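PDB 6MVF: beta-galactosidase/beta-glucuronidase from Faecalibacterium prausnitzii L2-6, which binds flavin mononucleotide and, as a family 2 glycoside hydrolase, acts as a beta-glucuronidase. Local coordinates for residues E223-A227 with S237-P241; S215-P219 with N252-V257; D208-Y214 with V228-T234; A243-S247 with V274-S278. All coordinates share one frame; numbering follows the deposited sequence.

Contact 1. Residues E223-A227 with S237-P241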
loop_
_atom_site.group_PDB
_atom_site.type_symbol
_atom_site.label_atom_id
_atom_site.label_comp_id
_atom_site.label_asym_id
_atom_site.label_seq_id
_atom_site.Cartn_x
_atom_site.Cartn_y
_atom_site.Cartn_z
ATOM N N GLU A 223 -14.242 11.877 -18.051
ATOM C CA GLU A 223 -15.488 12.608 -18.225
ATOM C C GLU A 223 -16.121 12.301 -19.586
ATOM O O GLU A 223 -15.437 12.274 -20.612
ATOM C CB GLU A 223 -15.244 14.097 -18.068
ATOM C CG GLU A 223 -16.514 14.888 -17.854
ATOM C CD GLU A 223 -16.298 16.364 -18.031
ATOM O OE1 GLU A 223 -15.918 16.767 -19.162
ATOM O OE2 GLU A 223 -16.484 17.109 -17.033
ATOM N N VAL A 224 -17.429 12.048 -19.595
ATOM C CA VAL A 224 -18.144 11.760 -20.837
ATOM C C VAL A 224 -19.312 12.710 -21.101
ATOM O O VAL A 224 -19.809 12.753 -22.237
ATOM C CB VAL A 224 -18.636 10.297 -20.868
ATOM C CG1 VAL A 224 -17.481 9.356 -21.169
ATOM C CG2 VAL A 224 -19.300 9.925 -19.538
ATOM N N ALA A 225 -19.772 13.469 -20.109
ATOM C CA ALA A 225 -20.919 14.355 -20.260
ATOM C C ALA A 225 -20.912 15.333 -19.094
ATOM O O ALA A 225 -20.355 15.048 -18.024
ATOM C CB ALA A 225 -22.240 13.579 -20.318
ATOM N N SER A 226 -21.514 16.502 -19.325
ATOM C CA SER A 226 -21.570 17.534 -18.296
ATOM C C SER A 226 -22.696 18.500 -18.611
ATOM O O SER A 226 -23.177 18.565 -19.743
ATOM C CB SER A 226 -20.236 18.285 -18.174
ATOM O OG SER A 226 -19.839 18.795 -19.424
ATOM N N ALA A 227 -23.119 19.240 -17.584
ATOM C CA ALA A 227 -24.105 20.305 -17.736
ATOM C C ALA A 227 -24.021 21.186 -16.505
ATOM O O ALA A 227 -23.447 20.800 -15.485
ATOM C CB ALA A 227 -25.539 19.777 -17.921
ATOM N N SER A 237 -31.231 16.978 -17.236
ATOM C CA SER A 237 -31.070 15.634 -17.773
ATOM C C SER A 237 -29.842 15.603 -18.673
ATOM O O SER A 237 -29.745 16.400 -19.611
ATOM C CB SER A 237 -32.315 15.217 -18.536
ATOM O OG SER A 237 -32.045 14.062 -19.294
ATOM N N ILE A 238 -28.904 14.695 -18.386
ATOM C CA ILE A 238 -27.644 14.601 -19.114
ATOM C C ILE A 238 -27.605 13.285 -19.875
ATOM O O ILE A 238 -27.982 12.239 -19.340
ATOM C CB ILE A 238 -26.433 14.707 -18.173
ATOM C CG1 ILE A 238 -26.672 15.793 -17.111
ATOM C CG2 ILE A 238 -25.164 14.935 -18.981
ATOM C CD1 ILE A 238 -25.404 16.336 -16.521
ATOM N N TYR A 239 -27.141 13.336 -21.115
ATOM C CA TYR A 239 -27.133 12.193 -22.012
ATOM C C TYR A 239 -25.708 11.692 -22.213
ATOM O O TYR A 239 -24.809 12.468 -22.538
ATOM C CB TYR A 239 -27.744 12.573 -23.356
ATOM C CG TYR A 239 -27.671 11.464 -24.374
ATOM C CD1 TYR A 239 -28.663 10.482 -24.439
ATOM C CD2 TYR A 239 -26.611 11.389 -25.274
ATOM C CE1 TYR A 239 -28.601 9.463 -25.365
ATOM C CE2 TYR A 239 -26.537 10.367 -26.208
ATOM C CZ TYR A 239 -27.536 9.407 -26.251
ATOM O OH TYR A 239 -27.463 8.395 -27.183
ATOM N N VAL A 240 -25.510 10.396 -22.039
ATOM C CA VAL A 240 -24.232 9.733 -22.283
ATOM C C VAL A 240 -24.409 8.822 -23.492
ATOM O O VAL A 240 -25.255 7.916 -23.459
ATOM C CB VAL A 240 -23.763 8.932 -21.054
ATOM C CG1 VAL A 240 -22.544 8.077 -21.393
ATOM C CG2 VAL A 240 -23.468 9.857 -19.882
ATOM N N PRO A 241 -23.662 9.014 -24.572
ATOM C CA PRO A 241 -23.734 8.070 -25.689
ATOM C C PRO A 241 -23.013 6.770 -25.357
ATOM O O PRO A 241 -22.145 6.712 -24.485
ATOM C CB PRO A 241 -23.037 8.815 -26.829
ATOM C CG PRO A 241 -22.096 9.724 -26.144
ATOM C CD PRO A 241 -22.709 10.109 -24.826
#

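Contact 2. Residues S215-P219 with N252-V257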
loop_
_atom_site.group_PDB
_atom_site.type_symbol
_atom_site.label_atom_id
_atom_site.label_comp_id
_atom_site.label_asym_id
_atom_site.label_seq_id
_atom_site.Cartn_x
_atom_site.Cartn_y
_atom_site.Cartn_z
ATOM N N SER A 215 -20.806 16.729 -13.691
ATOM C CA SER A 215 -19.871 16.006 -14.531
ATOM C C SER A 215 -20.108 14.511 -14.355
ATOM O O SER A 215 -20.287 14.038 -13.232
ATOM C CB SER A 215 -18.430 16.374 -14.171
ATOM O OG SER A 215 -17.511 15.461 -14.754
ATOM N N ILE A 216 -20.130 13.768 -15.459
ATOM C CA ILE A 216 -20.338 12.320 -15.429
ATOM C C ILE A 216 -19.061 11.641 -15.915
ATOM O O ILE A 216 -18.591 11.908 -17.031
ATOM C CB ILE A 216 -21.552 11.891 -16.274
ATOM C CG1 ILE A 216 -22.853 12.451 -15.696
ATOM C CG2 ILE A 216 -21.653 10.379 -16.310
ATOM C CD1 ILE A 216 -24.060 12.245 -16.568
ATOM N N GLU A 217 -18.506 10.759 -15.083
ATOM C CA GLU A 217 -17.288 10.015 -15.383
ATOM C C GLU A 217 -17.637 8.561 -15.673
ATOM O O GLU A 217 -18.470 7.970 -14.981
ATOM C CB GLU A 217 -16.289 10.111 -14.219
ATOM C CG GLU A 217 -15.781 11.533 -13.994
ATOM C CD GLU A 217 -15.071 11.738 -12.657
ATOM O OE1 GLU A 217 -15.114 10.835 -11.781
ATOM O OE2 GLU A 217 -14.468 12.825 -12.480
ATOM N N ASP A 218 -17.011 7.999 -16.710
ATOM C CA ASP A 218 -17.275 6.630 -17.157
ATOM C C ASP A 218 -16.589 5.665 -16.189
ATOM O O ASP A 218 -15.940 6.089 -15.230
ATOM C CB ASP A 218 -16.845 6.481 -18.625
ATOM C CG ASP A 218 -15.317 6.456 -18.827
ATOM O OD1 ASP A 218 -14.528 6.499 -17.860
ATOM O OD2 ASP A 218 -14.891 6.402 -19.996
ATOM N N PRO A 219 -16.733 4.346 -16.390
ATOM C CA PRO A 219 -16.123 3.404 -15.430
ATOM C C PRO A 219 -14.628 3.594 -15.244
ATOM O O PRO A 219 -14.102 3.300 -14.164
ATOM C CB PRO A 219 -16.460 2.038 -16.034
ATOM C CG PRO A 219 -17.769 2.271 -16.766
ATOM C CD PRO A 219 -17.641 3.650 -17.334
ATOM N N ASN A 252 -21.237 -2.345 -14.470
ATOM C CA ASN A 252 -20.573 -1.117 -14.916
ATOM C C ASN A 252 -21.130 0.101 -14.188
ATOM O O ASN A 252 -22.348 0.281 -14.086
ATOM C CB ASN A 252 -20.734 -0.934 -16.422
ATOM C CG ASN A 252 -20.044 -2.029 -17.227
ATOM O OD1 ASN A 252 -18.825 -2.196 -17.157
ATOM N ND2 ASN A 252 -20.824 -2.770 -18.003
ATOM N N LEU A 253 -20.244 0.948 -13.684
ATOM C CA LEU A 253 -20.658 2.094 -12.890
ATOM C C LEU A 253 -20.176 3.392 -13.529
ATOM O O LEU A 253 -19.049 3.476 -14.029
ATOM C CB LEU A 253 -20.137 1.988 -11.451
ATOM C CG LEU A 253 -20.742 0.848 -10.653
ATOM C CD1 LEU A 253 -20.033 0.652 -9.328
ATOM C CD2 LEU A 253 -22.205 1.127 -10.424
ATOM N N TYR A 254 -21.047 4.395 -13.518
ATOM C CA TYR A 254 -20.673 5.777 -13.772
ATOM C C TYR A 254 -20.623 6.541 -12.452
ATOM O O TYR A 254 -21.178 6.117 -11.434
ATOM C CB TYR A 254 -21.659 6.441 -14.743
ATOM C CG TYR A 254 -21.605 5.826 -16.128
ATOM C CD1 TYR A 254 -22.233 4.610 -16.409
ATOM C CD2 TYR A 254 -20.912 6.455 -17.151
ATOM C CE1 TYR A 254 -22.163 4.055 -17.675
ATOM C CE2 TYR A 254 -20.852 5.917 -18.402
ATOM C CZ TYR A 254 -21.468 4.723 -18.665
ATOM O OH TYR A 254 -21.376 4.207 -19.931
ATOM N N THR A 255 -19.942 7.682 -12.480
ATOM C CA THR A 255 -19.833 8.557 -11.320
ATOM C C THR A 255 -20.403 9.916 -11.691
ATOM O O THR A 255 -19.882 10.589 -12.586
ATOM C CB THR A 255 -18.375 8.688 -10.854
ATOM O OG1 THR A 255 -17.869 7.395 -10.505
ATOM C CG2 THR A 255 -18.285 9.603 -9.648
ATOM N N VAL A 256 -21.460 10.321 -11.005
ATOM C CA VAL A 256 -21.994 11.668 -11.153
ATOM C C VAL A 256 -21.366 12.539 -10.075
ATOM O O VAL A 256 -21.439 12.221 -8.887
ATOM C CB VAL A 256 -23.527 11.677 -11.066
ATOM C CG1 VAL A 256 -24.064 13.087 -11.260
ATOM C CG2 VAL A 256 -24.116 10.728 -12.113
ATOM N N VAL A 257 -20.714 13.619 -10.490
ATOM C CA VAL A 257 -20.067 14.563 -9.595
ATOM C C VAL A 257 -20.833 15.873 -9.681
ATOM O O VAL A 257 -21.224 16.292 -10.777
ATOM C CB VAL A 257 -18.588 14.752 -9.985
ATOM C CG1 VAL A 257 -17.923 15.809 -9.094
ATOM C CG2 VAL A 257 -17.850 13.399 -9.926
#

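Contact 3. Residues D208-Y214 with V228-T234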
loop_
_atom_site.group_PDB
_atom_site.type_symbol
_atom_site.label_atom_id
_atom_site.label_comp_id
_atom_site.label_asym_id
_atom_site.label_seq_id
_atom_site.Cartn_x
_atom_site.Cartn_y
_atom_site.Cartn_z
ATOM N N ASP A 208 -27.682 33.695 -6.554
ATOM C CA ASP A 208 -27.393 33.833 -7.981
ATOM C C ASP A 208 -25.908 33.702 -8.319
ATOM O O ASP A 208 -25.574 33.381 -9.466
ATOM C CB ASP A 208 -27.931 35.171 -8.497
ATOM C CG ASP A 208 -29.453 35.187 -8.605
ATOM O OD1 ASP A 208 -30.066 34.093 -8.610
ATOM O OD2 ASP A 208 -30.041 36.287 -8.690
ATOM N N SER A 209 -25.009 33.914 -7.359
ATOM C CA SER A 209 -23.580 33.765 -7.625
ATOM C C SER A 209 -23.110 32.314 -7.593
ATOM O O SER A 209 -21.945 32.052 -7.927
ATOM C CB SER A 209 -22.761 34.586 -6.623
ATOM O OG SER A 209 -22.854 34.079 -5.298
ATOM N N PHE A 210 -23.967 31.371 -7.199
ATOM C CA PHE A 210 -23.606 29.961 -7.155
ATOM C C PHE A 210 -24.234 29.201 -8.324
ATOM O O PHE A 210 -25.408 29.392 -8.645
ATOM C CB PHE A 210 -24.037 29.346 -5.828
ATOM C CG PHE A 210 -23.231 29.816 -4.649
ATOM C CD1 PHE A 210 -21.910 29.388 -4.474
ATOM C CD2 PHE A 210 -23.791 30.662 -3.704
ATOM C CE1 PHE A 210 -21.157 29.810 -3.390
ATOM C CE2 PHE A 210 -23.044 31.095 -2.610
ATOM C CZ PHE A 210 -21.721 30.670 -2.451
ATOM N N THR A 211 -23.442 28.356 -8.976
ATOM C CA THR A 211 -23.942 27.394 -9.949
ATOM C C THR A 211 -23.657 25.970 -9.471
ATOM O O THR A 211 -22.868 25.733 -8.557
ATOM C CB THR A 211 -23.306 27.603 -11.333
ATOM O OG1 THR A 211 -21.887 27.678 -11.190
ATOM C CG2 THR A 211 -23.817 28.851 -12.014
ATOM N N VAL A 212 -24.308 25.006 -10.107
ATOM C CA VAL A 212 -24.005 23.596 -9.915
ATOM C C VAL A 212 -23.478 23.038 -11.239
ATOM O O VAL A 212 -24.192 23.028 -12.250
ATOM C CB VAL A 212 -25.230 22.813 -9.421
ATOM C CG1 VAL A 212 -24.918 21.315 -9.375
ATOM C CG2 VAL A 212 -25.661 23.314 -8.042
ATOM N N MET A 213 -22.219 22.593 -11.233
ATOM C CA MET A 213 -21.575 22.034 -12.416
ATOM C C MET A 213 -21.574 20.520 -12.267
ATOM O O MET A 213 -20.947 19.980 -11.354
ATOM C CB MET A 213 -20.160 22.577 -12.593
ATOM C CG MET A 213 -20.088 24.105 -12.641
ATOM S SD MET A 213 -18.417 24.715 -12.969
ATOM C CE MET A 213 -17.496 23.709 -11.799
ATOM N N TYR A 214 -22.306 19.851 -13.147
ATOM C CA TYR A 214 -22.450 18.407 -13.141
ATOM C C TYR A 214 -21.472 17.789 -14.120
ATOM O O TYR A 214 -21.349 18.251 -15.255
ATOM C CB TYR A 214 -23.859 18.004 -13.550
ATOM C CG TYR A 214 -24.964 18.407 -12.608
ATOM C CD1 TYR A 214 -25.075 17.823 -11.359
ATOM C CD2 TYR A 214 -25.928 19.336 -12.990
ATOM C CE1 TYR A 214 -26.095 18.161 -10.512
ATOM C CE2 TYR A 214 -26.956 19.685 -12.140
ATOM C CZ TYR A 214 -27.036 19.082 -10.904
ATOM O OH TYR A 214 -28.046 19.410 -10.035
ATOM N N VAL A 228 -24.616 22.371 -16.608
ATOM C CA VAL A 228 -24.517 23.392 -15.573
ATOM C C VAL A 228 -25.901 23.977 -15.292
ATOM O O VAL A 228 -26.710 24.162 -16.207
ATOM C CB VAL A 228 -23.511 24.478 -16.004
ATOM C CG1 VAL A 228 -23.339 25.525 -14.916
ATOM C CG2 VAL A 228 -22.158 23.803 -16.346
ATOM N N ARG A 229 -26.180 24.260 -14.027
ATOM C CA ARG A 229 -27.487 24.758 -13.633
ATOM C C ARG A 229 -27.314 25.900 -12.652
ATOM O O ARG A 229 -26.265 26.016 -12.007
ATOM C CB ARG A 229 -28.353 23.659 -12.989
ATOM C CG ARG A 229 -28.927 22.641 -13.970
ATOM C CD ARG A 229 -30.145 23.184 -14.672
ATOM N NE ARG A 229 -29.778 23.956 -15.840
ATOM C CZ ARG A 229 -30.571 24.851 -16.421
ATOM N NH1 ARG A 229 -30.120 25.503 -17.487
ATOM N NH2 ARG A 229 -31.796 25.099 -15.930
ATOM N N PRO A 230 -28.326 26.766 -12.519
ATOM C CA PRO A 230 -28.349 27.709 -11.395
ATOM C C PRO A 230 -28.479 26.962 -10.078
ATOM O O PRO A 230 -29.146 25.929 -9.993
ATOM C CB PRO A 230 -29.595 28.563 -11.675
ATOM C CG PRO A 230 -29.884 28.369 -13.079
ATOM C CD PRO A 230 -29.469 26.988 -13.422
ATOM N N SER A 231 -27.865 27.507 -9.030
ATOM C CA SER A 231 -27.914 26.788 -7.761
ATOM C C SER A 231 -29.315 26.709 -7.151
ATOM O O SER A 231 -29.484 25.994 -6.165
ATOM C CB SER A 231 -26.936 27.403 -6.751
ATOM O OG SER A 231 -27.348 28.667 -6.279
ATOM N N ASP A 232 -30.319 27.399 -7.697
ATOM C CA ASP A 232 -31.680 27.370 -7.157
ATOM C C ASP A 232 -32.664 26.727 -8.134
ATOM O O ASP A 232 -33.883 26.957 -8.055
ATOM C CB ASP A 232 -32.141 28.786 -6.805
ATOM C CG ASP A 232 -32.345 29.668 -8.050
ATOM O OD1 ASP A 232 -31.984 29.257 -9.197
ATOM O OD2 ASP A 232 -32.881 30.786 -7.878
ATOM N N ASN A 233 -32.138 25.961 -9.080
ATOM C CA ASN A 233 -32.891 25.428 -10.205
ATOM C C ASN A 233 -32.035 24.337 -10.823
ATOM O O ASN A 233 -31.549 24.483 -11.950
ATOM C CB ASN A 233 -33.218 26.530 -11.216
ATOM C CG ASN A 233 -34.056 26.031 -12.340
ATOM O OD1 ASN A 233 -34.795 25.062 -12.181
ATOM N ND2 ASN A 233 -33.933 26.662 -13.496
ATOM N N THR A 234 -31.831 23.250 -10.076
ATOM C CA THR A 234 -30.700 22.373 -10.327
ATOM C C THR A 234 -31.038 21.175 -11.194
ATOM O O THR A 234 -30.124 20.489 -11.657
ATOM C CB THR A 234 -30.109 21.896 -8.998
ATOM O OG1 THR A 234 -30.977 20.923 -8.413
ATOM C CG2 THR A 234 -29.935 23.070 -8.032
#

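Contact 4. Residues A243-S247 with V274-S278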
loop_
_atom_site.group_PDB
_atom_site.type_symbol
_atom_site.label_atom_id
_atom_site.label_comp_id
_atom_site.label_asym_id
_atom_site.label_seq_id
_atom_site.Cartn_x
_atom_site.Cartn_y
_atom_site.Cartn_z
ATOM N N ALA A 243 -23.752 3.951 -23.792
ATOM C CA ALA A 243 -23.723 3.672 -22.364
ATOM C C ALA A 243 -23.344 2.220 -22.098
ATOM O O ALA A 243 -23.792 1.306 -22.788
ATOM C CB ALA A 243 -25.084 3.975 -21.756
ATOM N N GLU A 244 -22.487 2.011 -21.108
ATOM C CA GLU A 244 -22.201 0.674 -20.607
ATOM C C GLU A 244 -23.230 0.340 -19.529
ATOM O O GLU A 244 -23.243 0.959 -18.460
ATOM C CB GLU A 244 -20.776 0.594 -20.072
ATOM C CG GLU A 244 -19.764 0.374 -21.176
ATOM C CD GLU A 244 -18.341 0.329 -20.657
ATOM O OE1 GLU A 244 -17.895 -0.748 -20.178
ATOM O OE2 GLU A 244 -17.671 1.385 -20.720
ATOM N N LEU A 245 -24.109 -0.616 -19.818
ATOM C CA LEU A 245 -25.183 -0.908 -18.883
ATOM C C LEU A 245 -24.656 -1.653 -17.659
ATOM O O LEU A 245 -23.605 -2.308 -17.697
ATOM C CB LEU A 245 -26.279 -1.728 -19.557
ATOM C CG LEU A 245 -26.829 -1.100 -20.834
ATOM C CD1 LEU A 245 -27.955 -1.937 -21.393
ATOM C CD2 LEU A 245 -27.285 0.310 -20.566
ATOM N N TRP A 246 -25.411 -1.528 -16.560
ATOM C CA TRP A 246 -25.177 -2.252 -15.312
ATOM C C TRP A 246 -25.988 -3.556 -15.282
ATOM O O TRP A 246 -27.191 -3.557 -15.570
ATOM C CB TRP A 246 -25.556 -1.360 -14.120
ATOM C CG TRP A 246 -25.234 -1.966 -12.779
ATOM C CD1 TRP A 246 -24.111 -1.750 -12.036
ATOM C CD2 TRP A 246 -26.028 -2.904 -12.035
ATOM N NE1 TRP A 246 -24.157 -2.483 -10.876
ATOM C CE2 TRP A 246 -25.322 -3.205 -10.855
ATOM C CE3 TRP A 246 -27.267 -3.516 -12.251
ATOM C CZ2 TRP A 246 -25.817 -4.092 -9.891
ATOM C CZ3 TRP A 246 -27.755 -4.384 -11.298
ATOM C CH2 TRP A 246 -27.030 -4.669 -10.131
ATOM N N SER A 247 -25.333 -4.664 -14.924
ATOM C CA SER A 247 -26.044 -5.904 -14.603
ATOM C C SER A 247 -25.247 -6.653 -13.544
ATOM O O SER A 247 -24.130 -6.269 -13.208
ATOM C CB SER A 247 -26.269 -6.781 -15.841
ATOM O OG SER A 247 -25.078 -7.447 -16.226
ATOM N N VAL A 274 -23.493 5.260 -9.864
ATOM C CA VAL A 274 -24.801 4.872 -10.367
ATOM C C VAL A 274 -24.605 3.910 -11.526
ATOM O O VAL A 274 -23.533 3.839 -12.138
ATOM C CB VAL A 274 -25.651 6.093 -10.808
ATOM C CG1 VAL A 274 -25.838 7.082 -9.641
ATOM C CG2 VAL A 274 -25.029 6.765 -12.020
ATOM N N GLY A 275 -25.661 3.155 -11.813
ATOM C CA GLY A 275 -25.645 2.214 -12.911
ATOM C C GLY A 275 -26.873 2.392 -13.776
ATOM O O GLY A 275 -27.917 2.860 -13.321
ATOM N N VAL A 276 -26.729 2.012 -15.044
ATOM C CA VAL A 276 -27.791 2.103 -16.039
ATOM C C VAL A 276 -28.381 0.707 -16.235
ATOM O O VAL A 276 -27.717 -0.191 -16.763
ATOM C CB VAL A 276 -27.262 2.670 -17.366
ATOM C CG1 VAL A 276 -28.411 3.089 -18.257
ATOM C CG2 VAL A 276 -26.300 3.830 -17.103
ATOM N N ARG A 277 -29.633 0.512 -15.826
ATOM C CA ARG A 277 -30.318 -0.741 -16.107
ATOM C C ARG A 277 -31.809 -0.493 -16.105
ATOM O O ARG A 277 -32.301 0.395 -15.413
ATOM C CB ARG A 277 -29.987 -1.851 -15.096
ATOM C CG ARG A 277 -30.670 -1.736 -13.754
ATOM C CD ARG A 277 -29.929 -0.782 -12.871
ATOM N NE ARG A 277 -30.577 -0.569 -11.584
ATOM C CZ ARG A 277 -31.621 0.233 -11.412
ATOM N NH1 ARG A 277 -32.141 0.862 -12.470
ATOM N NH2 ARG A 277 -32.153 0.391 -10.194
ATOM N N SER A 278 -32.517 -1.295 -16.888
ATOM C CA SER A 278 -33.957 -1.439 -16.783
ATOM C C SER A 278 -34.258 -2.902 -16.491
ATOM O O SER A 278 -33.412 -3.777 -16.697
ATOM C CB SER A 278 -34.668 -0.984 -18.061
ATOM O OG SER A 278 -34.138 -1.643 -19.206
HETATM O O HOH W 1 -23.966 1.418 -15.862
#

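Contact 1. Residues E223-A227 with S237-P241
With chi1 at -41°, I238 turns CG2 anti to its own backbone N and CG1 anti to its carbonyl carbon, so that two branches meet the alanines of the facing strand. I238 CG2 lies 3.5 Å from A225 CB. The other arm, carried on by a nearly extended chi2 of -157°, ends with I238 CD1 against A227 CB at 3.7 Å. V240, with chi1 at 171°, has CG1 anti to the backbone N and sends its second methyl back to the same alanine, V240 CG2 standing 3.9 Å from A225 CB. V224 crosses the end of this valine obliquely, and its CG2 meets V240 CG1 at 4.2 Å. A225 CB touches both I238 and V240, and also the carbonyl O of Y239.

No hydrogen bond joins the segments. Strands 223-227 and 237-240 run roughly antiparallel with their axes 6.7 Å apart, and they belong to different sheets. This is face-to-face packing of the two layers of the immunoglobulin-like beta sandwich of family 2 glycoside hydrolases: the two alanines face I238 and V240, while V224 meets V240. I216, on strand 211-217 beside 223-227, packs on I238 and V240 from the same side as the alanines.

The outer edges of both strands meet a second subunit. S226 and A227 pair in a parallel ladder with a strand of that subunit, while the carbonyls of S237 and Y239 accept hydrogen bonds from T650 OG1 and S648 OG of the second subunit. The hydroxyl of Y239, whose CB points away from the facing strand, bonds to D192 OD1.

Contact 2. Residues S215-P219 with N252-V257
P219 lays its CD over one face of the Y254 ring, a CH-pi contact with CD 4.2 Å from the ring centroid and 16° off the normal. It lies just past the end of an antiparallel ladder between strands 211-217 and 254-262 in one sheet of the immunoglobulin-like sandwich. In I216 a chi1 of -65° sets CG2 anti to the backbone N, which brings that methyl to 4.1 Å from Y254 CD2 and leaves CG1 beside V256. The isoleucine and V256 run alongside each other, pointing the same way, as partners of a non-hydrogen-bonded pair. Both rest on the other sheet, I216 on I238 and V256 on I199.

E217 and T255 occupy the opposite face of the ladder. The extended glutamate angles over the threonine, and its OE1 passes 4.0 Å from T255 CB. S215 on that face gives its OG to E223 OE2 of the next strand.

The Y254 hydroxyl is hydrogen-bonded to the backbone N of E244, which ties the far end of the ring to a loop. Two hydrogen-bonded pairs set the backbone register, E217 with T255 and S215 with V257. In the second, V257 N reaches S215 O at 2.8 Å, with an N-H...O angle of 170°.

Contact 3. Residues D208-Y214 with V228-T234
The open end of the beta hairpin 211-217/223-230 is joined here by V212 and R229, a hydrogen-bonded antiparallel pair in one sheet of the sandwich; this end of the hairpin also contacts the second subunit. V212 N to R229 O and R229 N to V212 O are both 2.9 Å. Next along, M213 and V228 form a non-hydrogen-bonded pair whose side chains share a face, M213 CG lying 4.2 Å from V228 CG1. Past P230, within the type I turn P230-N233, S231 N bonds to F210 O at 3.1 Å, from well above the carbonyl plane.

Y214 reaches beyond the ladder. A chi1 of -66° places its CG beside the backbone N, from where the ring extends toward T234 and the hydroxyl donates to T234 O at 2.8 Å, again from above the carbonyl plane. R229 CG meets the ring edge in plane, 4.0 Å from Y214 CE2.

The bent R229 chain is gripped at NE by V228 O and at NH1 by a salt bridge to E652 of the second subunit, which limits its rotation. Y214 OH and T234 OG1 both bond to S201, next to the FMN-binding F202, so the tyrosine phenol links the hairpin to a strand bordering the flavin site.

Contact 4. Residues A243-S247 with V274-S278
W246 N donates to V276 O at 2.7 Å, a single backbone bond between two irregular segments at the end of the immunoglobulin-like domain, where 274-278 leads out of strand 265-274 towards the barrel. The bond is nearly straight at 165°, although the donor is tilted from the carbonyl plane. Two residues earlier, at E244, a water replaces a direct bond: it donates to E244 O and accepts from V276 N, at 2.9 Å from the latter. Together they join the two segments at two points, with no regular ladder between them.

Side chains close round this link. L245 leans across V276 and brings CD2 within 3.8 Å of V276 CG1. G275, with no side chain, receives W246 CB at 3.8 Å from its CA. W246 itself, with chi1 at -175°, carries CG anti to the backbone N, which directs the indole alongside R277, both pointing the same way. The alkyl part of the arginine makes the contact, R277 CD lying 3.9 Å from W246 CE3 of the indole. The guanidinium stands at 68° to the indole, so the cation does not stack on the ring.

An outer shell fixes these groups. L245 O accepts from N252 ND2, and the indole NE1 donates to the carbonyl of D348, while I289 of strand 286-289 packs on both W246 and R277. V276 rests on A195 and F197 of the sandwich. R277 NE is hydrogen-bonded to P389 O. N290 ND2 bonds to the carbonyl O of W246, and R277 CB lies 3.3 Å from that same W246 O.

How the contacts relate
Contacts 2 and 3 lie in one sheet and share strand 211-217, joining it to a neighbour on each side through backbone ladders. Contact 1 instead sets that sheet against the other layer and relies on apolar packing, with no hydrogen bond between its segments. The I216 backbone pairs with V224 and A225 while its side chain packs on I238, so contacts 1 and 2 share an apolar core, though contact 2 is only partly buried. Contacts 1 and 3, both largely buried, meet the second subunit; contact 3 has exposed residues, D208 and D232, at its loop and turn. Contact 4, buried and away from that interface, replaces a ladder with one direct bond and a water.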